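Mandelate racemase / muconate lactonizing enzyme (Burkholderia pseudomallei, PDB 2POD) is of unknown function but belongs to the enolase superfamily and may be a lyase, with a metal site in its barrel domain. Local coordinates at residues R118-C123 against A174-P179; L163-L168 against R208-D213; H322-P327 against E347-F352. All coordinates share one frame; numbering follows the deposited sequence.

Interaction 1. Residues R118-C123 against A174-P179; sequences RTYNTC and AMKIWP
The ammonium group of Lys-176 is gripped from two directions: NZ donates to Tyr-120 OH at 3.2 Å and forms a salt bridge with Glu-246, one of the carboxylates of the metal site. A bend in the lysine chain at chi3 (84°) turns NZ toward the phenol oxygen. On the way there Lys-176 CB lies at the edge of the tyrosine ring, near its plane, 3.7 Å from Tyr-120 CE1. The side chain of Lys-176 approaches a bound sodium ion to about 4 Å. The backbones carrying these groups, segments 118-122 and 174-177, run parallel as adjacent strands of the barrel of the enolase superfamily. Three backbone bonds join them, of which Asn-121 N to Ala-174 O is the shortest at 2.9 Å. Lys-176 N then donates to Asn-121 O, and Lys-176 O accepts from Cys-123 N. Cys-123 SG packs against Met-175 CB at 3.8 Å, on the face away from the Lys-176 side chain, where helix 160-170 lies over both. At the end of strand 117-122, Thr-122 CG2 meets Trp-178 CZ3, just past strand 174-177, at 3.6 Å, the two side chains crossing at about a right angle.

Interaction 2. Residues L163-L168 against R208-D213; sequences LALDLL and RRAVGD
Val-211 reaches three side chains of the helical segment 163-168 with its two methyl groups, and every contact between the segments is apolar. CG2 rests on Ala-164 CB at 3.8 Å. The other methyl, CG1, is shared by two leucines: it meets Leu-168 CD2 tip to tip at 3.8 Å, and Leu-165 CD2 at 3.9 Å, the side chains of Leu-165 and Val-211 running antiparallel past one another. With CG1 anti to the carbonyl carbon of Val-211 (chi1 -73°), both branches face the neighbouring helix. Ala-210 adds a smaller patch, its CB 4.1 Å from Leu-165 CG, where Leu-165 is exposed to solvent.

No hydrogen bond crosses between the segments; the polar groups look elsewhere. Arg-208 forms a salt bridge with Glu-239, and Asp-213 one with Lys-198 of a second subunit, so the end of segment 208-213 takes part in a subunit interface. Gly-212, with a positive phi of 65°, marks where the backbone leaves helical conformation and turns away from the interface.

Leu-163, Ala-164 and Leu-167 also touch Met-175, which ties helix 160-170 to the strand that follows it. Helices 160-170 and 202-210, each leading into one of two adjacent parallel strands, thus pack as neighbours in the outer helical layer of a beta/alpha barrel.

Interaction 3. Residues H322-P327 against E347-F352; sequences HDCTGP and ESVRAF
The loop after strand 319-321 meets the end of strand 346-348 and the start of helix 350-356, beside the metal-binding mouth of the barrel. His-322, just after strand 319-321, and Glu-347, on strand 346-348, run alongside each other in the same direction. Glu-347 OE1 comes to the edge of the imidazole, near its plane, 3.0 Å from His-322 CD2. The carboxylate plane stands 74° from that of the ring. An extended chain with CG anti to the backbone N (chi1 -176°) carries the glutamate to this point, and OE2 is at once 3.4 Å from Cys-324 CB and held by a hydrogen bond with Thr-122 on the adjoining strand. His-322 ND1 is hydrogen-bonded to Asp-295, and the His-322 side chain is about 3 Å from a bound sodium ion.

The loop is shaped by an Asx turn: Thr-325 N donates to Asp-323 OD1 at 3.0 Å, meeting it from above the carboxylate plane. Tyr-357 OH lies within hydrogen-bonding reach of both Asp-323 OD2 and Thr-325 O, and its one proton can serve only one at a time.

Cys-324, Val-349 and Phe-352 make the other half of the contact. The cysteine sulfur is 3.7 Å from Val-349 CG2 and makes an oblique sulfur-aromatic contact with Phe-352, 5.2 Å from SG to the ring centroid. Cys-324 O is 3.4 Å from Phe-352 CE2, and Thr-325 O approaches the edge of that ring, 3.4 Å from Phe-352 CD2. Val-349, at the N-cap position of helix 350-356, places CG1 over one face of the Phe-352 ring, near its rim. The pairing of His-322 with Asp-295, with a glutamate on the next strand, resembles the active-site layout of mandelate racemase in the enolase superfamily.

How the interactions relate
Interactions 1 and 3 share the barrel sheet, where strands 117-122 and 346-348 are neighbours, and their centres are 10 Å apart. A probable hydrogen bond of 2.8 Å links Thr-119 OG1 to Ser-348 OG, and Thr-122 O packs on Val-349 CG1 at 3.4 Å. Both contacts face the metal-bearing pocket: the bound sodium ion is about 4 Å from the Lys-176 side chain of interaction 1 and about 3 Å from that of His-322 in interaction 3. Interaction 2 lies farther out, backing interaction 1 through packing of Cys-123 SG on Leu-163 CD2 at 3.7 Å. It reaches interaction 3 by a salt bridge, Asp-166 OD1 to Arg-350 NH2, at 2.8 Å, although their centres are 21 Å apart.

Interaction 1. Residues R118-C123 against A174-P179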
loop_
_atom_site.group_PDB
_atom_site.type_symbol
_atom_site.label_atom_id
_atom_site.label_comp_id
_atom_site.label_asym_id
_atom_site.label_seq_id
_atom_site.Cartn_x
_atom_site.Cartn_y
_atom_site.Cartn_z
ATOM N N ARG B 118 -0.976 33.757 -20.819
ATOM C CA ARG B 118 -2.419 33.629 -20.996
ATOM C C ARG B 118 -3.177 33.934 -19.710
ATOM O O ARG B 118 -2.822 33.452 -18.629
ATOM C CB ARG B 118 -2.753 32.217 -21.483
ATOM C CG ARG B 118 -4.195 32.008 -21.900
ATOM C CD ARG B 118 -4.339 30.708 -22.656
ATOM N NE ARG B 118 -5.737 30.365 -22.890
ATOM C CZ ARG B 118 -6.398 29.412 -22.241
ATOM N NH1 ARG B 118 -5.792 28.688 -21.305
ATOM N NH2 ARG B 118 -7.669 29.176 -22.538
ATOM N N THR B 119 -4.203 34.767 -19.834
ATOM C CA THR B 119 -5.099 35.040 -18.725
ATOM C C THR B 119 -6.420 34.306 -18.907
ATOM O O THR B 119 -6.749 33.884 -20.011
ATOM C CB THR B 119 -5.300 36.561 -18.513
ATOM O OG1 THR B 119 -5.716 36.803 -17.167
ATOM C CG2 THR B 119 -6.330 37.149 -19.490
ATOM N N TYR B 120 -7.144 34.118 -17.810
ATOM C CA TYR B 120 -8.535 33.688 -17.849
ATOM C C TYR B 120 -9.360 34.579 -16.945
ATOM O O TYR B 120 -8.850 35.101 -15.949
ATOM C CB TYR B 120 -8.689 32.204 -17.461
ATOM C CG TYR B 120 -8.577 31.860 -15.988
ATOM C CD1 TYR B 120 -9.717 31.750 -15.182
ATOM C CD2 TYR B 120 -7.334 31.612 -15.403
ATOM C CE1 TYR B 120 -9.615 31.429 -13.825
ATOM C CE2 TYR B 120 -7.223 31.278 -14.049
ATOM C CZ TYR B 120 -8.366 31.195 -13.267
ATOM O OH TYR B 120 -8.264 30.862 -11.935
ATOM N N ASN B 121 -10.632 34.753 -17.291
ATOM C CA ASN B 121 -11.486 35.690 -16.569
ATOM C C ASN B 121 -12.374 35.012 -15.552
ATOM O O ASN B 121 -13.243 34.212 -15.896
ATOM C CB ASN B 121 -12.313 36.562 -17.516
ATOM C CG ASN B 121 -12.814 37.830 -16.843
ATOM O OD1 ASN B 121 -12.047 38.762 -16.600
ATOM N ND2 ASN B 121 -14.102 37.861 -16.520
ATOM N N THR B 122 -12.140 35.331 -14.288
ATOM C CA THR B 122 -13.047 34.934 -13.228
ATOM C C THR B 122 -14.253 35.876 -13.256
ATOM O O THR B 122 -14.138 37.068 -12.951
ATOM C CB THR B 122 -12.314 34.928 -11.869
ATOM O OG1 THR B 122 -11.318 33.903 -11.891
ATOM C CG2 THR B 122 -13.259 34.669 -10.703
ATOM N N CYS B 123 -15.403 35.326 -13.643
ATOM C CA CYS B 123 -16.614 36.099 -13.907
ATOM C C CYS B 123 -17.313 36.557 -12.622
ATOM O O CYS B 123 -18.446 36.159 -12.342
ATOM C CB CYS B 123 -17.578 35.292 -14.785
ATOM S SG CYS B 123 -16.884 34.765 -16.374
ATOM N N ALA B 174 -10.652 31.781 -21.918
ATOM C CA ALA B 174 -11.059 30.997 -20.741
ATOM C C ALA B 174 -11.851 31.783 -19.688
ATOM O O ALA B 174 -11.478 32.899 -19.332
ATOM C CB ALA B 174 -9.849 30.305 -20.105
HETATM N N MSE B 175 -12.939 31.188 -19.196
HETATM C CA MSE B 175 -13.697 31.737 -18.057
HETATM C C MSE B 175 -13.790 30.767 -16.886
HETATM O O MSE B 175 -13.897 29.555 -17.079
HETATM C CB MSE B 175 -15.130 32.113 -18.443
HETATM C CG MSE B 175 -15.361 32.420 -19.887
HETATM SE SE MSE B 175 -17.065 31.786 -20.589
HETATM C CE MSE B 175 -18.264 32.301 -19.132
ATOM N N LYS B 176 -13.799 31.323 -15.676
ATOM C CA LYS B 176 -14.221 30.597 -14.486
ATOM C C LYS B 176 -15.590 31.033 -13.980
ATOM O O LYS B 176 -15.836 32.218 -13.748
ATOM C CB LYS B 176 -13.192 30.741 -13.369
ATOM C CG LYS B 176 -13.395 29.761 -12.226
ATOM C CD LYS B 176 -12.119 29.566 -11.452
ATOM C CE LYS B 176 -11.953 30.650 -10.410
ATOM N NZ LYS B 176 -10.610 30.583 -9.769
ATOM N N ILE B 177 -16.479 30.059 -13.804
ATOM C CA ILE B 177 -17.811 30.315 -13.263
ATOM C C ILE B 177 -18.101 29.440 -12.032
ATOM O O ILE B 177 -17.383 28.476 -11.775
ATOM C CB ILE B 177 -18.899 30.134 -14.344
ATOM C CG1 ILE B 177 -18.899 28.695 -14.872
ATOM C CG2 ILE B 177 -18.668 31.125 -15.494
ATOM C CD1 ILE B 177 -20.130 28.334 -15.659
ATOM N N TRP B 178 -19.142 29.786 -11.273
ATOM C CA TRP B 178 -19.513 29.002 -10.096
ATOM C C TRP B 178 -21.015 28.782 -9.845
ATOM O O TRP B 178 -21.503 29.092 -8.755
ATOM C CB TRP B 178 -18.817 29.538 -8.840
ATOM C CG TRP B 178 -18.973 31.008 -8.609
ATOM C CD1 TRP B 178 -19.905 31.623 -7.818
ATOM C CD2 TRP B 178 -18.166 32.056 -9.164
ATOM N NE1 TRP B 178 -19.732 32.986 -7.853
ATOM C CE2 TRP B 178 -18.674 33.279 -8.671
ATOM C CE3 TRP B 178 -17.066 32.082 -10.031
ATOM C CZ2 TRP B 178 -18.115 34.510 -9.013
ATOM C CZ3 TRP B 178 -16.522 33.301 -10.376
ATOM C CH2 TRP B 178 -17.038 34.499 -9.859
ATOM N N PRO B 179 -21.745 28.190 -10.820
ATOM C CA PRO B 179 -23.211 28.134 -10.728
ATOM C C PRO B 179 -23.822 27.112 -9.741
ATOM O O PRO B 179 -25.042 27.099 -9.568
ATOM C CB PRO B 179 -23.630 27.797 -12.158
ATOM C CG PRO B 179 -22.496 27.019 -12.703
ATOM C CD PRO B 179 -21.254 27.543 -12.053
#

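Interaction 2. Residues L163-L168 against R208-D213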
loop_
_atom_site.group_PDB
_atom_site.type_symbol
_atom_site.label_atom_id
_atom_site.label_comp_id
_atom_site.label_asym_id
_atom_site.label_seq_id
_atom_site.Cartn_x
_atom_site.Cartn_y
_atom_site.Cartn_z
ATOM N N LEU B 163 -21.898 36.532 -22.485
ATOM C CA LEU B 163 -20.655 36.816 -21.768
ATOM C C LEU B 163 -19.462 36.107 -22.411
ATOM O O LEU B 163 -18.374 36.681 -22.523
ATOM C CB LEU B 163 -20.806 36.412 -20.298
ATOM C CG LEU B 163 -19.587 36.230 -19.393
ATOM C CD1 LEU B 163 -18.894 37.554 -19.100
ATOM C CD2 LEU B 163 -20.034 35.576 -18.118
ATOM N N ALA B 164 -19.695 34.868 -22.837
ATOM C CA ALA B 164 -18.717 34.074 -23.569
ATOM C C ALA B 164 -18.284 34.741 -24.874
ATOM O O ALA B 164 -17.090 34.929 -25.111
ATOM C CB ALA B 164 -19.272 32.686 -23.831
ATOM N N LEU B 165 -19.264 35.117 -25.697
ATOM C CA LEU B 165 -19.029 35.820 -26.966
ATOM C C LEU B 165 -18.294 37.150 -26.786
ATOM O O LEU B 165 -17.424 37.507 -27.588
ATOM C CB LEU B 165 -20.354 36.044 -27.699
ATOM C CG LEU B 165 -21.018 34.816 -28.336
ATOM C CD1 LEU B 165 -22.499 35.085 -28.613
ATOM C CD2 LEU B 165 -20.291 34.368 -29.614
ATOM N N ASP B 166 -18.641 37.858 -25.716
ATOM C CA ASP B 166 -18.002 39.114 -25.344
ATOM C C ASP B 166 -16.537 38.936 -24.921
ATOM O O ASP B 166 -15.679 39.739 -25.300
ATOM C CB ASP B 166 -18.824 39.799 -24.241
ATOM C CG ASP B 166 -18.203 41.091 -23.753
ATOM O OD1 ASP B 166 -18.268 41.332 -22.531
ATOM O OD2 ASP B 166 -17.664 41.869 -24.575
ATOM N N LEU B 167 -16.252 37.891 -24.148
ATOM C CA LEU B 167 -14.875 37.591 -23.748
ATOM C C LEU B 167 -14.005 37.153 -24.919
ATOM O O LEU B 167 -12.830 37.515 -24.995
ATOM C CB LEU B 167 -14.836 36.539 -22.640
ATOM C CG LEU B 167 -15.213 37.048 -21.251
ATOM C CD1 LEU B 167 -15.654 35.910 -20.377
ATOM C CD2 LEU B 167 -14.081 37.833 -20.599
ATOM N N LEU B 168 -14.598 36.386 -25.830
ATOM C CA LEU B 168 -13.923 35.935 -27.040
ATOM C C LEU B 168 -13.553 37.081 -27.990
ATOM O O LEU B 168 -12.539 37.002 -28.689
ATOM C CB LEU B 168 -14.784 34.897 -27.761
ATOM C CG LEU B 168 -14.084 33.970 -28.756
ATOM C CD1 LEU B 168 -13.449 32.787 -28.039
ATOM C CD2 LEU B 168 -15.069 33.500 -29.812
ATOM N N ARG B 208 -21.772 26.387 -24.618
ATOM C CA ARG B 208 -21.526 25.307 -25.572
ATOM C C ARG B 208 -22.118 25.626 -26.948
ATOM O O ARG B 208 -21.483 25.381 -27.975
ATOM C CB ARG B 208 -22.082 23.982 -25.038
ATOM C CG ARG B 208 -21.159 22.779 -25.228
ATOM C CD ARG B 208 -21.764 21.713 -26.140
ATOM N NE ARG B 208 -23.042 21.196 -25.640
ATOM C CZ ARG B 208 -23.183 20.110 -24.880
ATOM N NH1 ARG B 208 -22.126 19.397 -24.509
ATOM N NH2 ARG B 208 -24.393 19.733 -24.488
ATOM N N ARG B 209 -23.324 26.190 -26.961
ATOM C CA ARG B 209 -23.964 26.630 -28.199
ATOM C C ARG B 209 -23.331 27.889 -28.797
ATOM O O ARG B 209 -23.204 27.994 -30.018
ATOM C CB ARG B 209 -25.466 26.833 -27.991
ATOM C CG ARG B 209 -26.320 25.690 -28.504
ATOM C CD ARG B 209 -26.578 24.655 -27.420
ATOM N NE ARG B 209 -27.494 23.608 -27.868
ATOM C CZ ARG B 209 -28.820 23.655 -27.745
ATOM N NH1 ARG B 209 -29.559 22.647 -28.186
ATOM N NH2 ARG B 209 -29.410 24.705 -27.183
ATOM N N ALA B 210 -22.931 28.829 -27.937
ATOM C CA ALA B 210 -22.375 30.114 -28.380
ATOM C C ALA B 210 -20.971 30.002 -28.977
ATOM O O ALA B 210 -20.773 30.292 -30.160
ATOM C CB ALA B 210 -22.398 31.130 -27.253
ATOM N N VAL B 211 -20.004 29.578 -28.165
ATOM C CA VAL B 211 -18.600 29.568 -28.583
ATOM C C VAL B 211 -18.018 28.166 -28.808
ATOM O O VAL B 211 -17.109 27.998 -29.627
ATOM C CB VAL B 211 -17.686 30.405 -27.642
ATOM C CG1 VAL B 211 -17.923 31.893 -27.841
ATOM C CG2 VAL B 211 -17.913 30.043 -26.204
ATOM N N GLY B 212 -18.543 27.177 -28.083
ATOM C CA GLY B 212 -18.187 25.768 -28.273
ATOM C C GLY B 212 -16.742 25.439 -27.945
ATOM O O GLY B 212 -16.306 25.583 -26.798
ATOM N N ASP B 213 -16.008 25.021 -28.975
ATOM C CA ASP B 213 -14.590 24.652 -28.892
ATOM C C ASP B 213 -13.651 25.757 -28.409
ATOM O O ASP B 213 -12.579 25.468 -27.873
ATOM C CB ASP B 213 -14.104 24.172 -30.264
ATOM C CG ASP B 213 -14.165 22.665 -30.417
ATOM O OD1 ASP B 213 -14.565 21.972 -29.455
ATOM O OD2 ASP B 213 -13.806 22.172 -31.509
#

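Interaction 3. Residues H322-P327 against E347-F352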
loop_
_atom_site.group_PDB
_atom_site.type_symbol
_atom_site.label_atom_id
_atom_site.label_comp_id
_atom_site.label_asym_id
_atom_site.label_seq_id
_atom_site.Cartn_x
_atom_site.Cartn_y
_atom_site.Cartn_z
ATOM N N HIS B 322 -3.622 32.343 -8.086
ATOM C CA HIS B 322 -4.915 32.941 -7.779
ATOM C C HIS B 322 -4.778 34.454 -7.679
ATOM O O HIS B 322 -3.864 34.957 -7.018
ATOM C CB HIS B 322 -5.407 32.400 -6.427
ATOM C CG HIS B 322 -6.804 32.804 -6.072
ATOM N ND1 HIS B 322 -7.129 33.386 -4.865
ATOM C CD2 HIS B 322 -7.965 32.694 -6.757
ATOM C CE1 HIS B 322 -8.430 33.616 -4.824
ATOM N NE2 HIS B 322 -8.960 33.205 -5.961
ATOM N N ASP B 323 -5.688 35.177 -8.332
ATOM C CA ASP B 323 -6.008 36.544 -7.922
ATOM C C ASP B 323 -7.439 36.651 -7.405
ATOM O O ASP B 323 -7.701 36.289 -6.255
ATOM C CB ASP B 323 -5.741 37.559 -9.043
ATOM C CG ASP B 323 -6.180 38.980 -8.669
ATOM O OD1 ASP B 323 -5.822 39.466 -7.563
ATOM O OD2 ASP B 323 -6.916 39.590 -9.477
ATOM N N CYS B 324 -8.345 37.148 -8.255
ATOM C CA CYS B 324 -9.648 37.707 -7.851
ATOM C C CYS B 324 -9.661 38.618 -6.606
ATOM O O CYS B 324 -10.681 38.730 -5.926
ATOM C CB CYS B 324 -10.691 36.587 -7.730
ATOM S SG CYS B 324 -12.424 37.096 -7.885
ATOM N N THR B 325 -8.534 39.254 -6.292
ATOM C CA THR B 325 -8.411 40.024 -5.051
ATOM C C THR B 325 -7.854 41.422 -5.314
ATOM O O THR B 325 -8.338 42.109 -6.206
ATOM C CB THR B 325 -7.617 39.278 -3.950
ATOM O OG1 THR B 325 -6.320 38.925 -4.440
ATOM C CG2 THR B 325 -8.353 38.016 -3.508
ATOM N N GLY B 326 -6.854 41.845 -4.545
ATOM C CA GLY B 326 -6.275 43.177 -4.713
ATOM C C GLY B 326 -5.259 43.285 -5.845
ATOM O O GLY B 326 -4.800 42.262 -6.363
ATOM N N PRO B 327 -4.909 44.532 -6.243
ATOM C CA PRO B 327 -4.000 44.781 -7.368
ATOM C C PRO B 327 -2.554 44.330 -7.154
ATOM O O PRO B 327 -1.884 43.960 -8.123
ATOM C CB PRO B 327 -4.061 46.305 -7.537
ATOM C CG PRO B 327 -4.465 46.814 -6.211
ATOM C CD PRO B 327 -5.410 45.795 -5.669
ATOM N N GLU B 347 -4.998 33.961 -13.390
ATOM C CA GLU B 347 -6.304 34.537 -13.039
ATOM C C GLU B 347 -6.284 36.064 -13.084
ATOM O O GLU B 347 -5.377 36.693 -12.542
ATOM C CB GLU B 347 -6.731 34.056 -11.648
ATOM C CG GLU B 347 -8.119 34.503 -11.195
ATOM C CD GLU B 347 -8.701 33.620 -10.096
ATOM O OE1 GLU B 347 -8.076 32.594 -9.752
ATOM O OE2 GLU B 347 -9.796 33.942 -9.584
ATOM N N SER B 348 -7.277 36.638 -13.755
ATOM C CA SER B 348 -7.579 38.058 -13.637
ATOM C C SER B 348 -9.085 38.290 -13.734
ATOM O O SER B 348 -9.823 37.446 -14.259
ATOM C CB SER B 348 -6.846 38.850 -14.722
ATOM O OG SER B 348 -7.421 38.625 -16.003
ATOM N N VAL B 349 -9.535 39.428 -13.209
ATOM C CA VAL B 349 -10.948 39.814 -13.249
ATOM C C VAL B 349 -11.071 41.186 -13.920
ATOM O O VAL B 349 -10.563 42.176 -13.400
ATOM C CB VAL B 349 -11.558 39.869 -11.822
ATOM C CG1 VAL B 349 -13.057 40.122 -11.879
ATOM C CG2 VAL B 349 -11.295 38.579 -11.081
ATOM N N ARG B 350 -11.736 41.236 -15.072
ATOM C CA ARG B 350 -11.778 42.454 -15.888
ATOM C C ARG B 350 -12.510 43.628 -15.235
ATOM O O ARG B 350 -12.102 44.779 -15.394
ATOM C CB ARG B 350 -12.279 42.175 -17.312
ATOM C CG ARG B 350 -13.675 41.584 -17.396
ATOM C CD ARG B 350 -14.084 41.316 -18.826
ATOM N NE ARG B 350 -15.505 40.987 -18.896
ATOM C CZ ARG B 350 -16.227 40.966 -20.013
ATOM N NH1 ARG B 350 -15.669 41.246 -21.183
ATOM N NH2 ARG B 350 -17.515 40.661 -19.954
ATOM N N ALA B 351 -13.551 43.319 -14.460
ATOM C CA ALA B 351 -14.243 44.299 -13.610
ATOM C C ALA B 351 -13.358 44.907 -12.516
ATOM O O ALA B 351 -13.711 45.926 -11.917
ATOM C CB ALA B 351 -15.485 43.672 -12.988
ATOM N N PHE B 352 -12.218 44.276 -12.254
ATOM C CA PHE B 352 -11.305 44.734 -11.217
ATOM C C PHE B 352 -10.217 45.611 -11.841
ATOM O O PHE B 352 -10.028 46.757 -11.418
ATOM C CB PHE B 352 -10.680 43.541 -10.477
ATOM C CG PHE B 352 -11.577 42.895 -9.441
ATOM C CD1 PHE B 352 -12.969 42.963 -9.529
ATOM C CD2 PHE B 352 -11.011 42.185 -8.382
ATOM C CE1 PHE B 352 -13.779 42.356 -8.570
ATOM C CE2 PHE B 352 -11.817 41.568 -7.418
ATOM C CZ PHE B 352 -13.203 41.656 -7.515
#